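Succinate-semialdehyde dehydrogenase (Streptococcus pyogenes MGAS1882, PDB 4OGD) probably catalyses the NADP+-dependent oxidation of succinic semialdehyde to succinate, as a member of the aldehyde dehydrogenase family. Local coordinates at residues D233-I238 with E379-S384; G390-S395 with K401-K406; E47-L52 with D97-F102; A89-Y94 with V141-F146; I69-K72 with L77-E80. One frame throughout, in Å; residues are numbered along the deposited sequence.

Contact 1 (D233-I238 with E379-S384); sequences DDAFII and EVANDS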
# COMPACT_ATOMS: atom_id res chain seq x y z
N ASP A 233 15.23 5.41 -13.97
CA ASP A 233 16.45 5.54 -14.74
C ASP A 233 16.48 4.33 -15.67
O ASP A 233 17.39 3.48 -15.60
CB ASP A 233 17.68 5.57 -13.82
CG ASP A 233 18.88 6.23 -14.47
OD1 ASP A 233 18.68 7.00 -15.43
OD2 ASP A 233 20.03 5.98 -14.03
N ASP A 234 15.46 4.26 -16.52
CA ASP A 234 15.13 3.03 -17.23
C ASP A 234 16.24 2.56 -18.16
O ASP A 234 16.81 3.35 -18.91
CB ASP A 234 13.85 3.21 -18.05
CG ASP A 234 12.61 3.39 -17.19
OD1 ASP A 234 12.68 3.27 -15.94
OD2 ASP A 234 11.54 3.64 -17.78
N ALA A 235 16.52 1.27 -18.11
CA ALA A 235 17.49 0.67 -19.03
C ALA A 235 16.81 0.23 -20.33
O ALA A 235 15.83 -0.52 -20.30
CB ALA A 235 18.18 -0.49 -18.37
N PHE A 236 17.34 0.71 -21.45
CA PHE A 236 16.91 0.35 -22.79
C PHE A 236 18.02 -0.57 -23.29
O PHE A 236 19.12 -0.10 -23.61
CB PHE A 236 16.79 1.65 -23.61
CG PHE A 236 16.26 1.49 -25.03
CD1 PHE A 236 16.98 0.81 -26.00
CD2 PHE A 236 15.07 2.11 -25.41
CE1 PHE A 236 16.51 0.70 -27.31
CE2 PHE A 236 14.59 2.02 -26.71
CZ PHE A 236 15.30 1.32 -27.67
N ILE A 237 17.76 -1.88 -23.29
CA ILE A 237 18.80 -2.89 -23.50
C ILE A 237 18.75 -3.44 -24.92
O ILE A 237 17.74 -4.02 -25.34
CB ILE A 237 18.64 -4.05 -22.52
CG1 ILE A 237 18.50 -3.54 -21.08
CG2 ILE A 237 19.82 -5.01 -22.64
CD1 ILE A 237 18.23 -4.64 -20.06
N ILE A 238 19.83 -3.24 -25.66
CA ILE A 238 19.91 -3.68 -27.05
C ILE A 238 20.60 -5.04 -27.12
O ILE A 238 21.82 -5.14 -26.95
CB ILE A 238 20.67 -2.64 -27.89
CG1 ILE A 238 20.00 -1.27 -27.76
CG2 ILE A 238 20.73 -3.06 -29.36
CD1 ILE A 238 20.75 -0.18 -28.46
N GLU A 379 22.86 -7.30 -15.29
CA GLU A 379 23.51 -6.82 -14.06
C GLU A 379 23.52 -5.29 -13.97
O GLU A 379 23.14 -4.71 -12.94
CB GLU A 379 24.95 -7.35 -14.00
CG GLU A 379 25.70 -6.98 -12.72
CD GLU A 379 25.29 -7.83 -11.54
OE1 GLU A 379 24.80 -8.96 -11.76
OE2 GLU A 379 25.46 -7.38 -10.38
N VAL A 380 23.94 -4.63 -15.05
CA VAL A 380 23.96 -3.17 -15.08
C VAL A 380 22.53 -2.60 -15.01
O VAL A 380 22.26 -1.68 -14.25
CB VAL A 380 24.72 -2.63 -16.31
CG1 VAL A 380 24.59 -1.12 -16.40
CG2 VAL A 380 26.18 -3.02 -16.22
N ALA A 381 21.62 -3.19 -15.78
CA ALA A 381 20.22 -2.76 -15.73
C ALA A 381 19.67 -2.78 -14.30
O ALA A 381 18.95 -1.85 -13.90
CB ALA A 381 19.37 -3.64 -16.65
N ASN A 382 20.04 -3.80 -13.53
CA ASN A 382 19.50 -3.98 -12.19
C ASN A 382 20.31 -3.28 -11.11
O ASN A 382 19.86 -3.18 -9.97
CB ASN A 382 19.35 -5.47 -11.85
CG ASN A 382 18.27 -6.13 -12.66
OD1 ASN A 382 17.40 -5.46 -13.20
ND2 ASN A 382 18.31 -7.46 -12.75
N ASP A 383 21.51 -2.81 -11.47
CA ASP A 383 22.32 -2.04 -10.54
C ASP A 383 21.82 -0.61 -10.54
O ASP A 383 22.45 0.29 -11.11
CB ASP A 383 23.80 -2.12 -10.90
CG ASP A 383 24.70 -1.41 -9.90
OD1 ASP A 383 24.30 -1.32 -8.71
OD2 ASP A 383 25.80 -0.96 -10.29
N SER A 384 20.66 -0.40 -9.92
CA SER A 384 19.98 0.88 -9.98
C SER A 384 19.12 1.05 -8.74
O SER A 384 18.58 0.08 -8.22
CB SER A 384 19.08 0.91 -11.22
OG SER A 384 18.40 2.15 -11.33
O HOH W 1 16.32 1.20 -13.49
O HOH W 2 20.40 3.74 -12.38
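The methyl group of A381 carries the apolar part of this contact. Facing the strand from the last turn of helix 374-382, its CB lies 3.8 Å from A235 CB and 3.7 Å from I237 CD1, so a single carbon rests against two alternate residues of the strand. I237 gets there with an extended chain: CG1 stands beside the backbone N (chi1 -50°), and the anti chi2 carries CD1 out to the helix. Strand 235-238 lies within a run of parallel strands, and helix 374-382 belongs to the beta-alpha-beta crossover from strand 365-371 to strand 391-393, which passes over this strand on the way.

Polar links run through water and through a neighbouring arginine. One water donates to D233 OD2 at 2.8 Å and also bonds S384 OG at 2.8 Å, bridging a carboxylate and a hydroxyl that do not meet directly. S384 OG is held as well by Y386 N, just beyond the helix. R268 ties the two segments together by giving NE to D233 O, NH1 to V380 O and NH2 to A381 O, and so satisfies carbonyls at the end of the helix.

Contact 2 (G390-S395 with K401-K406); sequences GTIFSS and KAVAAK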
# COMPACT_ATOMS: atom_id res chain seq x y z
N GLY A 390 11.62 0.41 -18.75
CA GLY A 390 12.76 -0.18 -19.44
C GLY A 390 12.33 -0.80 -20.75
O GLY A 390 11.15 -1.02 -20.98
N THR A 391 13.31 -1.07 -21.61
CA THR A 391 13.04 -1.62 -22.93
C THR A 391 13.97 -2.78 -23.19
O THR A 391 15.13 -2.73 -22.82
CB THR A 391 13.28 -0.55 -24.00
OG1 THR A 391 12.26 0.45 -23.90
CG2 THR A 391 13.28 -1.15 -25.42
N ILE A 392 13.44 -3.84 -23.81
CA ILE A 392 14.30 -4.89 -24.34
C ILE A 392 14.14 -4.91 -25.85
O ILE A 392 13.02 -5.06 -26.36
CB ILE A 392 13.93 -6.29 -23.79
CG1 ILE A 392 13.89 -6.31 -22.25
CG2 ILE A 392 14.91 -7.33 -24.33
CD1 ILE A 392 15.18 -5.91 -21.58
N PHE A 393 15.25 -4.72 -26.56
CA PHE A 393 15.25 -4.73 -28.02
C PHE A 393 15.85 -6.03 -28.54
O PHE A 393 17.05 -6.29 -28.38
CB PHE A 393 15.99 -3.51 -28.58
CG PHE A 393 15.18 -2.76 -29.59
CD1 PHE A 393 15.18 -3.14 -30.92
CD2 PHE A 393 14.37 -1.71 -29.19
CE1 PHE A 393 14.42 -2.47 -31.85
CE2 PHE A 393 13.60 -1.03 -30.11
CZ PHE A 393 13.62 -1.42 -31.45
N SER A 394 15.00 -6.84 -29.16
CA SER A 394 15.37 -8.16 -29.64
C SER A 394 14.39 -8.64 -30.70
O SER A 394 13.17 -8.51 -30.53
CB SER A 394 15.40 -9.16 -28.48
OG SER A 394 15.59 -10.49 -28.97
N SER A 395 14.91 -9.22 -31.78
CA SER A 395 14.04 -9.71 -32.85
C SER A 395 13.47 -11.09 -32.54
O SER A 395 12.66 -11.63 -33.30
CB SER A 395 14.77 -9.74 -34.19
OG SER A 395 15.87 -10.64 -34.13
N LYS A 401 11.26 -11.65 -24.02
CA LYS A 401 10.44 -11.89 -22.83
C LYS A 401 11.26 -12.48 -21.69
O LYS A 401 11.04 -12.15 -20.52
CB LYS A 401 9.28 -12.83 -23.15
CG LYS A 401 8.22 -12.22 -24.04
CD LYS A 401 7.35 -13.30 -24.68
CE LYS A 401 6.55 -14.07 -23.64
NZ LYS A 401 5.79 -15.21 -24.22
N ALA A 402 12.22 -13.33 -22.03
CA ALA A 402 13.04 -14.00 -21.02
C ALA A 402 13.96 -12.99 -20.34
O ALA A 402 14.12 -13.02 -19.11
CB ALA A 402 13.84 -15.13 -21.65
N VAL A 403 14.58 -12.12 -21.12
CA VAL A 403 15.41 -11.06 -20.55
C VAL A 403 14.57 -10.07 -19.74
O VAL A 403 14.98 -9.66 -18.65
CB VAL A 403 16.21 -10.32 -21.64
CG1 VAL A 403 16.99 -9.18 -21.01
CG2 VAL A 403 17.18 -11.30 -22.31
N ALA A 404 13.40 -9.70 -20.25
CA ALA A 404 12.52 -8.76 -19.54
C ALA A 404 12.21 -9.24 -18.12
O ALA A 404 12.26 -8.46 -17.17
CB ALA A 404 11.22 -8.56 -20.32
N ALA A 405 11.93 -10.54 -17.98
CA ALA A 405 11.58 -11.10 -16.67
C ALA A 405 12.74 -10.98 -15.69
O ALA A 405 12.53 -10.91 -14.48
CB ALA A 405 11.15 -12.55 -16.81
N LYS A 406 13.96 -10.96 -16.22
CA LYS A 406 15.14 -10.87 -15.36
C LYS A 406 15.44 -9.46 -14.87
O LYS A 406 16.29 -9.27 -13.99
CB LYS A 406 16.36 -11.46 -16.05
CG LYS A 406 16.23 -12.96 -16.30
CD LYS A 406 17.43 -13.50 -17.06
CE LYS A 406 17.32 -15.01 -17.23
NZ LYS A 406 18.43 -15.52 -18.08
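The flat group that I392 meets is the peptide between V403 and A404, since no aromatic ring takes part in the packing. I392 CG1 lies over one face of that peptide, above its nitrogen end, 4.0 Å from A404 N. The same carbon is 3.9 Å from A404 CA and 4.0 Å from A404 CB, so the branch rests on the helix backbone as much as on side chains. Small size at A404 permits this close approach, with the two CA atoms of I392 and A404 6.4 Å apart.

Further along the isoleucine, CD1 extends beyond A404 and reaches V403 CG1 at 3.8 Å. Both ends of this pair are set by rotation about single bonds: I392 bends at its second torsion (chi2 -59°), which swings CD1 round toward V403, while V403 CG1 stands opposite its own backbone N (chi1 176°). The two side chains meet at a slant and not end to end. Every touching residue is buried, and the side-chain contacts are wholly apolar.

V403 packs also on E374 and I378 of helix 374-382, while A404 touches S412 of strand 411-414 and I452 of the second subunit, so the helix lies between the sheet and the dimer partner. Strand 391-393, helix 397-406 and strand 411-414 form a beta-alpha-beta unit with neighbouring parallel strands, and an isoleucine seated on the connecting helix is the hydrophobic packing expected of such a crossover.

Contact 3 (E47-L52 with D97-F102); sequences ERKAQL and DKADEF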
# COMPACT_ATOMS: atom_id res chain seq x y z
N GLU A 47 -24.87 8.12 -12.10
CA GLU A 47 -24.60 9.53 -12.33
C GLU A 47 -23.10 9.77 -12.50
O GLU A 47 -22.68 10.48 -13.41
CB GLU A 47 -25.12 10.38 -11.18
CG GLU A 47 -26.63 10.48 -11.11
CD GLU A 47 -27.08 11.25 -9.89
OE1 GLU A 47 -26.30 11.36 -8.93
OE2 GLU A 47 -28.23 11.75 -9.90
N ARG A 48 -22.29 9.17 -11.62
CA ARG A 48 -20.85 9.38 -11.73
C ARG A 48 -20.30 8.77 -13.02
O ARG A 48 -19.41 9.34 -13.64
CB ARG A 48 -20.10 8.85 -10.49
CG ARG A 48 -20.44 9.61 -9.23
CD ARG A 48 -19.46 9.33 -8.08
NE ARG A 48 -19.29 7.91 -7.82
CZ ARG A 48 -20.10 7.20 -7.04
NH1 ARG A 48 -21.14 7.79 -6.44
NH2 ARG A 48 -19.88 5.90 -6.86
N LYS A 49 -20.84 7.62 -13.43
CA LYS A 49 -20.40 7.03 -14.70
C LYS A 49 -20.69 7.98 -15.86
O LYS A 49 -19.84 8.20 -16.71
CB LYS A 49 -21.08 5.68 -14.94
CG LYS A 49 -20.52 4.56 -14.07
CD LYS A 49 -21.47 3.38 -13.98
CE LYS A 49 -21.77 2.78 -15.33
NZ LYS A 49 -22.62 1.55 -15.21
N ALA A 50 -21.90 8.53 -15.88
CA ALA A 50 -22.28 9.46 -16.94
C ALA A 50 -21.44 10.73 -16.89
O ALA A 50 -21.05 11.26 -17.93
CB ALA A 50 -23.76 9.80 -16.84
N GLN A 51 -21.19 11.22 -15.69
CA GLN A 51 -20.39 12.43 -15.53
C GLN A 51 -18.95 12.22 -15.99
O GLN A 51 -18.36 13.11 -16.60
CB GLN A 51 -20.44 12.91 -14.08
CG GLN A 51 -21.80 13.50 -13.69
CD GLN A 51 -22.09 13.39 -12.21
OE1 GLN A 51 -21.21 13.06 -11.42
NE2 GLN A 51 -23.34 13.67 -11.82
N LEU A 52 -18.39 11.05 -15.72
CA LEU A 52 -17.03 10.75 -16.18
C LEU A 52 -16.95 10.62 -17.70
O LEU A 52 -15.99 11.08 -18.33
CB LEU A 52 -16.48 9.49 -15.47
CG LEU A 52 -14.99 9.20 -15.67
CD1 LEU A 52 -14.13 10.39 -15.26
CD2 LEU A 52 -14.60 7.95 -14.89
N ASP A 97 -16.65 2.80 -18.22
CA ASP A 97 -17.11 1.57 -18.87
C ASP A 97 -16.91 0.35 -18.00
O ASP A 97 -17.72 -0.58 -18.01
CB ASP A 97 -16.41 1.35 -20.21
CG ASP A 97 -16.97 2.23 -21.32
OD1 ASP A 97 -18.09 2.76 -21.17
OD2 ASP A 97 -16.29 2.37 -22.36
N LYS A 98 -15.81 0.34 -17.24
CA LYS A 98 -15.44 -0.81 -16.44
C LYS A 98 -16.04 -0.78 -15.04
O LYS A 98 -15.87 -1.73 -14.28
CB LYS A 98 -13.92 -0.91 -16.32
CG LYS A 98 -13.20 -1.31 -17.59
CD LYS A 98 -13.45 -2.77 -17.94
CE LYS A 98 -12.80 -3.13 -19.26
NZ LYS A 98 -13.00 -4.57 -19.61
N ALA A 99 -16.75 0.30 -14.71
CA ALA A 99 -17.24 0.52 -13.35
C ALA A 99 -17.98 -0.68 -12.76
O ALA A 99 -17.63 -1.15 -11.68
CB ALA A 99 -18.12 1.76 -13.31
N ASP A 100 -18.99 -1.19 -13.46
CA ASP A 100 -19.79 -2.28 -12.92
C ASP A 100 -18.96 -3.54 -12.66
O ASP A 100 -19.09 -4.17 -11.60
CB ASP A 100 -20.97 -2.61 -13.84
CG ASP A 100 -21.96 -1.47 -13.96
OD1 ASP A 100 -22.01 -0.62 -13.05
OD2 ASP A 100 -22.69 -1.43 -14.97
N GLU A 101 -18.11 -3.89 -13.61
CA GLU A 101 -17.25 -5.06 -13.48
C GLU A 101 -16.26 -4.90 -12.32
O GLU A 101 -16.02 -5.83 -11.55
CB GLU A 101 -16.48 -5.31 -14.78
CG GLU A 101 -15.47 -6.45 -14.66
CD GLU A 101 -14.59 -6.59 -15.88
OE1 GLU A 101 -15.00 -6.15 -16.97
OE2 GLU A 101 -13.47 -7.13 -15.75
N PHE A 102 -15.69 -3.71 -12.21
CA PHE A 102 -14.65 -3.47 -11.21
C PHE A 102 -15.22 -3.33 -9.80
O PHE A 102 -14.49 -3.51 -8.82
CB PHE A 102 -13.84 -2.21 -11.57
CG PHE A 102 -12.88 -2.40 -12.71
CD1 PHE A 102 -12.78 -3.62 -13.38
CD2 PHE A 102 -12.07 -1.35 -13.11
CE1 PHE A 102 -11.89 -3.78 -14.43
CE2 PHE A 102 -11.17 -1.50 -14.16
CZ PHE A 102 -11.08 -2.72 -14.82
O HOH W 3 -19.92 -0.09 -16.00
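K49 crosses from helix 45-61 to A99 and D100 of helix 78-103, and almost the whole contact is made along its side chain. From CB, which is directed at the other helix, the chain leaves with CG beside the backbone N (chi1 -74°). CG passes A99 CB at 3.8 Å, and CD lies at the same distance from that methyl, so the aliphatic part of the lysine lies against the alanine. A bend at the third torsion (chi3 60°) then turns the chain away from A99. CE comes within 4.1 Å of D100 OD1, and NZ ends before both carboxylate oxygens but tilted out of their plane, 3.0 Å from OD2 and 3.1 Å from OD1 of D100. The salt bridge thus reaches both oxygens, yet each of its hydrogen bonds is weak, as the tilt would suggest, and the two side chains meet at about a right angle.

E46, on the lysine's own helix, gives NZ its stronger partner. A water takes a further weak bond from NZ, donates to D97 O and accepts from D100 N at 2.9 Å. Helix 78-103 is kinked here, and D100 N has no bond to the preceding turn, so the water supplies a partner to an amide that the helix leaves without one. On the inner side, A99 also packs on I147 of helix 136-148.

With the carboxylates of E46 and D100 both beside it, the ammonium group of K49 would be expected to stay charged. The ionic part lies toward the exposed D100, while the methyl of A99 is buried, so the lysine spans the boundary between the two.

Contact 4 (A89-Y94 with V141-F146); sequences ADIADY and VFAPNF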
# COMPACT_ATOMS: atom_id res chain seq x y z
N ALA A 89 -8.91 11.25 -22.21
CA ALA A 89 -10.24 10.90 -22.71
C ALA A 89 -10.44 9.40 -22.56
O ALA A 89 -11.44 8.95 -22.00
CB ALA A 89 -10.39 11.33 -24.17
N ASP A 90 -9.46 8.62 -23.02
CA ASP A 90 -9.56 7.16 -22.96
C ASP A 90 -9.60 6.60 -21.53
O ASP A 90 -10.31 5.63 -21.26
CB ASP A 90 -8.45 6.51 -23.77
CG ASP A 90 -8.60 6.75 -25.27
OD1 ASP A 90 -9.72 7.11 -25.71
OD2 ASP A 90 -7.61 6.57 -26.00
N ILE A 91 -8.82 7.19 -20.63
CA ILE A 91 -8.81 6.74 -19.24
C ILE A 91 -10.17 6.96 -18.57
O ILE A 91 -10.68 6.07 -17.88
CB ILE A 91 -7.68 7.42 -18.44
CG1 ILE A 91 -6.32 6.97 -18.96
CG2 ILE A 91 -7.82 7.09 -16.96
CD1 ILE A 91 -5.14 7.77 -18.40
N ALA A 92 -10.76 8.14 -18.77
CA ALA A 92 -12.08 8.47 -18.23
C ALA A 92 -13.13 7.50 -18.77
O ALA A 92 -13.91 6.92 -18.00
CB ALA A 92 -12.44 9.90 -18.59
N ASP A 93 -13.15 7.31 -20.09
CA ASP A 93 -14.12 6.39 -20.67
C ASP A 93 -13.90 4.96 -20.17
O ASP A 93 -14.86 4.25 -19.89
CB ASP A 93 -14.07 6.42 -22.20
CG ASP A 93 -14.82 7.60 -22.81
OD1 ASP A 93 -15.80 8.10 -22.20
OD2 ASP A 93 -14.41 8.02 -23.91
N TYR A 94 -12.63 4.56 -20.03
CA TYR A 94 -12.30 3.23 -19.52
C TYR A 94 -12.92 2.96 -18.16
O TYR A 94 -13.63 1.98 -17.98
CB TYR A 94 -10.78 3.08 -19.46
CG TYR A 94 -10.25 1.78 -18.86
CD1 TYR A 94 -9.78 1.74 -17.56
CD2 TYR A 94 -10.17 0.62 -19.63
CE1 TYR A 94 -9.28 0.57 -17.01
CE2 TYR A 94 -9.66 -0.55 -19.10
CZ TYR A 94 -9.21 -0.57 -17.79
OH TYR A 94 -8.71 -1.74 -17.28
N VAL A 141 -5.63 8.96 -11.42
CA VAL A 141 -6.16 8.73 -10.08
C VAL A 141 -7.57 9.28 -9.88
O VAL A 141 -8.34 8.70 -9.11
CB VAL A 141 -5.22 9.25 -8.96
CG1 VAL A 141 -3.94 8.46 -8.98
CG2 VAL A 141 -4.92 10.72 -9.12
N PHE A 142 -7.92 10.37 -10.56
CA PHE A 142 -9.28 10.88 -10.43
C PHE A 142 -10.31 9.89 -10.97
O PHE A 142 -11.33 9.64 -10.32
CB PHE A 142 -9.45 12.24 -11.13
CG PHE A 142 -10.88 12.68 -11.22
CD1 PHE A 142 -11.56 13.09 -10.08
CD2 PHE A 142 -11.55 12.65 -12.43
CE1 PHE A 142 -12.89 13.47 -10.15
CE2 PHE A 142 -12.89 13.02 -12.51
CZ PHE A 142 -13.55 13.44 -11.37
N ALA A 143 -10.07 9.34 -12.16
CA ALA A 143 -11.07 8.47 -12.79
C ALA A 143 -11.48 7.28 -11.90
O ALA A 143 -12.68 7.10 -11.63
CB ALA A 143 -10.62 7.99 -14.18
N PRO A 144 -10.51 6.48 -11.41
CA PRO A 144 -10.96 5.36 -10.58
C PRO A 144 -11.53 5.77 -9.22
O PRO A 144 -12.50 5.17 -8.75
CB PRO A 144 -9.68 4.53 -10.40
CG PRO A 144 -8.57 5.52 -10.56
CD PRO A 144 -9.05 6.45 -11.64
N ASN A 145 -10.96 6.78 -8.58
CA ASN A 145 -11.50 7.20 -7.30
C ASN A 145 -12.89 7.81 -7.40
O ASN A 145 -13.74 7.59 -6.54
CB ASN A 145 -10.52 8.12 -6.56
CG ASN A 145 -9.35 7.34 -5.95
OD1 ASN A 145 -9.54 6.60 -4.99
ND2 ASN A 145 -8.16 7.49 -6.53
N PHE A 146 -13.14 8.57 -8.46
CA PHE A 146 -14.45 9.15 -8.68
C PHE A 146 -15.49 8.04 -8.86
O PHE A 146 -16.58 8.10 -8.28
CB PHE A 146 -14.40 10.05 -9.91
CG PHE A 146 -15.70 10.73 -10.24
CD1 PHE A 146 -16.32 11.57 -9.33
CD2 PHE A 146 -16.29 10.54 -11.48
CE1 PHE A 146 -17.52 12.20 -9.64
CE2 PHE A 146 -17.49 11.16 -11.81
CZ PHE A 146 -18.10 11.99 -10.88
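V141 O is gripped twice within the helix whose A143 meets I91 and A92: N145 ND2 reaches it at 2.9 Å, with an N-H...O angle of 156°, and N145 N adds a longer bond of 3.3 Å. The two donors come from opposite faces of the carbonyl plane. ND2 can do so because the asparagine side chain folds back along its own helix (chi1 -76°), and the acceptor lies close to its amide plane. The helix, 136-148, links the parallel strands 124-128 and 152-155, a beta-alpha-beta crossover consistent with the Rossmann-like cofactor domain of aldehyde dehydrogenases.

It is kinked at P144, whose nitrogen carries no hydrogen to bond the previous turn. Just before the proline, A143 faces helix 78-103, and the two helices come close, with the CA atoms of A92 and A143 only 5.5 Å apart. Small side chains make this possible. I91 CG2, placed opposite its backbone N, meets A143 CB at 4.0 Å, while A92 offers its backbone more than its methyl, CA lying 4.3 Å from the same carbon. Around the pair, I91 packs on Y136, M139 and R140 of the partner helix, and A92 turns to L52 and A56 of helix 45-61. The methyl carbon of A143 also sits 4.2 Å from the carbonyl oxygen I91 O.

Contact 5 (I69-K72 with L77-E80); sequences IMTK and LFTE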
# COMPACT_ATOMS: atom_id res chain seq x y z
N ILE A 69 -3.30 24.94 -22.62
CA ILE A 69 -3.13 25.24 -21.20
C ILE A 69 -1.88 24.54 -20.67
O ILE A 69 -1.08 25.12 -19.94
CB ILE A 69 -4.37 24.82 -20.39
CG1 ILE A 69 -5.49 25.85 -20.60
CG2 ILE A 69 -4.03 24.70 -18.91
CD1 ILE A 69 -6.81 25.44 -19.99
N MET A 70 -1.70 23.29 -21.07
CA MET A 70 -0.53 22.53 -20.63
C MET A 70 0.78 23.08 -21.22
O MET A 70 1.77 23.23 -20.51
CB MET A 70 -0.70 21.05 -20.93
CG MET A 70 -1.78 20.41 -20.11
SD MET A 70 -1.77 18.62 -20.31
CE MET A 70 -3.02 18.40 -21.57
N THR A 71 0.76 23.38 -22.51
CA THR A 71 1.93 23.97 -23.16
C THR A 71 2.33 25.31 -22.52
O THR A 71 3.51 25.56 -22.24
CB THR A 71 1.67 24.18 -24.66
OG1 THR A 71 1.51 22.91 -25.30
CG2 THR A 71 2.84 24.94 -25.31
N LYS A 72 1.34 26.17 -22.29
CA LYS A 72 1.62 27.46 -21.67
C LYS A 72 2.10 27.37 -20.22
O LYS A 72 2.85 28.22 -19.76
CB LYS A 72 0.43 28.42 -21.83
CG LYS A 72 0.12 28.78 -23.30
CD LYS A 72 1.24 29.60 -23.95
CE LYS A 72 1.08 29.72 -25.47
NZ LYS A 72 -0.12 30.53 -25.87
N LEU A 77 5.52 20.39 -26.12
CA LEU A 77 5.00 20.53 -27.48
C LEU A 77 3.48 20.45 -27.47
O LEU A 77 2.89 19.61 -26.78
CB LEU A 77 5.56 19.43 -28.38
CG LEU A 77 7.08 19.37 -28.55
CD1 LEU A 77 7.43 18.25 -29.52
CD2 LEU A 77 7.64 20.71 -29.00
N PHE A 78 2.83 21.36 -28.19
CA PHE A 78 1.37 21.36 -28.29
C PHE A 78 0.85 20.01 -28.79
O PHE A 78 -0.19 19.54 -28.34
CB PHE A 78 0.93 22.49 -29.22
CG PHE A 78 -0.55 22.56 -29.46
CD1 PHE A 78 -1.41 23.05 -28.48
CD2 PHE A 78 -1.09 22.19 -30.69
CE1 PHE A 78 -2.78 23.15 -28.71
CE2 PHE A 78 -2.46 22.28 -30.92
CZ PHE A 78 -3.31 22.76 -29.93
N THR A 79 1.56 19.40 -29.73
CA THR A 79 1.16 18.10 -30.26
C THR A 79 1.21 17.02 -29.19
O THR A 79 0.33 16.15 -29.14
CB THR A 79 2.00 17.66 -31.48
OG1 THR A 79 3.40 17.73 -31.15
CG2 THR A 79 1.71 18.56 -32.68
N GLU A 80 2.23 17.07 -28.33
CA GLU A 80 2.32 16.13 -27.21
C GLU A 80 1.18 16.36 -26.23
O GLU A 80 0.62 15.40 -25.69
CB GLU A 80 3.66 16.27 -26.48
CG GLU A 80 4.85 15.64 -27.19
CD GLU A 80 6.13 15.75 -26.38
OE1 GLU A 80 6.06 16.18 -25.21
OE2 GLU A 80 7.21 15.42 -26.93
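T71 and F78 face each other across a tight bend between two helices, the threonine presenting its hydroxyl and the phenylalanine mainly its backbone. The oxygen stands beside the backbone N of its own residue (chi1 -65°), which points it at the start of helix 78-103: T71 OG1 lies 3.4 Å from F78 CA and 3.5 Å from F78 N. The carbonyl carbon of L77 follows at 3.8 Å from T71 OG1. These are packing distances. The single hydroxyl proton is directed mainly to K76 O, in the bend, with A67 O, a turn earlier in its own helix, a weak second acceptor sharing it.

F78 is turned differently. Its CG stands opposite the backbone N (chi1 178°), and the ring is edge-on to T71, with OG1 near the ring plane on the CD1 side and 4.0 Å from F78 CB. The ring packs along helix 63-74, on D64, A67 and E68. The CB of L77, in the N-cap position of helix 78-103, points away from the threonine, and its side chain packs on T300.

Helix 63-74 thus runs into helix 78-103 through a very short connection, and T71 continues the packing onto A81, as M70 does onto E84 and V85. On another flank, I69 and M70 touch helix 161-173, while F78 is tied by a backbone hydrogen bond to P295.

The contacts fall into two groups, with contact 5 at the far end of the helix that the second group uses. Contacts 1 and 2, with centres 11 Å apart, share one sheet: strands 235-238 and 391-393 are neighbours, joined for example by I237 N to T391 O at 2.8 Å. Contacts 3 and 4, 9 Å apart between centres, both use helix 78-103, and R48 of contact 3 gives a weak hydrogen bond from NE to F146 O of contact 4. Contact 5 lies at the start of that helix, 21 Å from contact 4 between centres. The centres of contacts 1 and 3 are 39 Å apart, on opposite sides of the chain's centre. Contact 1 borders the active-site region: D234 touches T264, in the loop that in this family carries the catalytic cysteine.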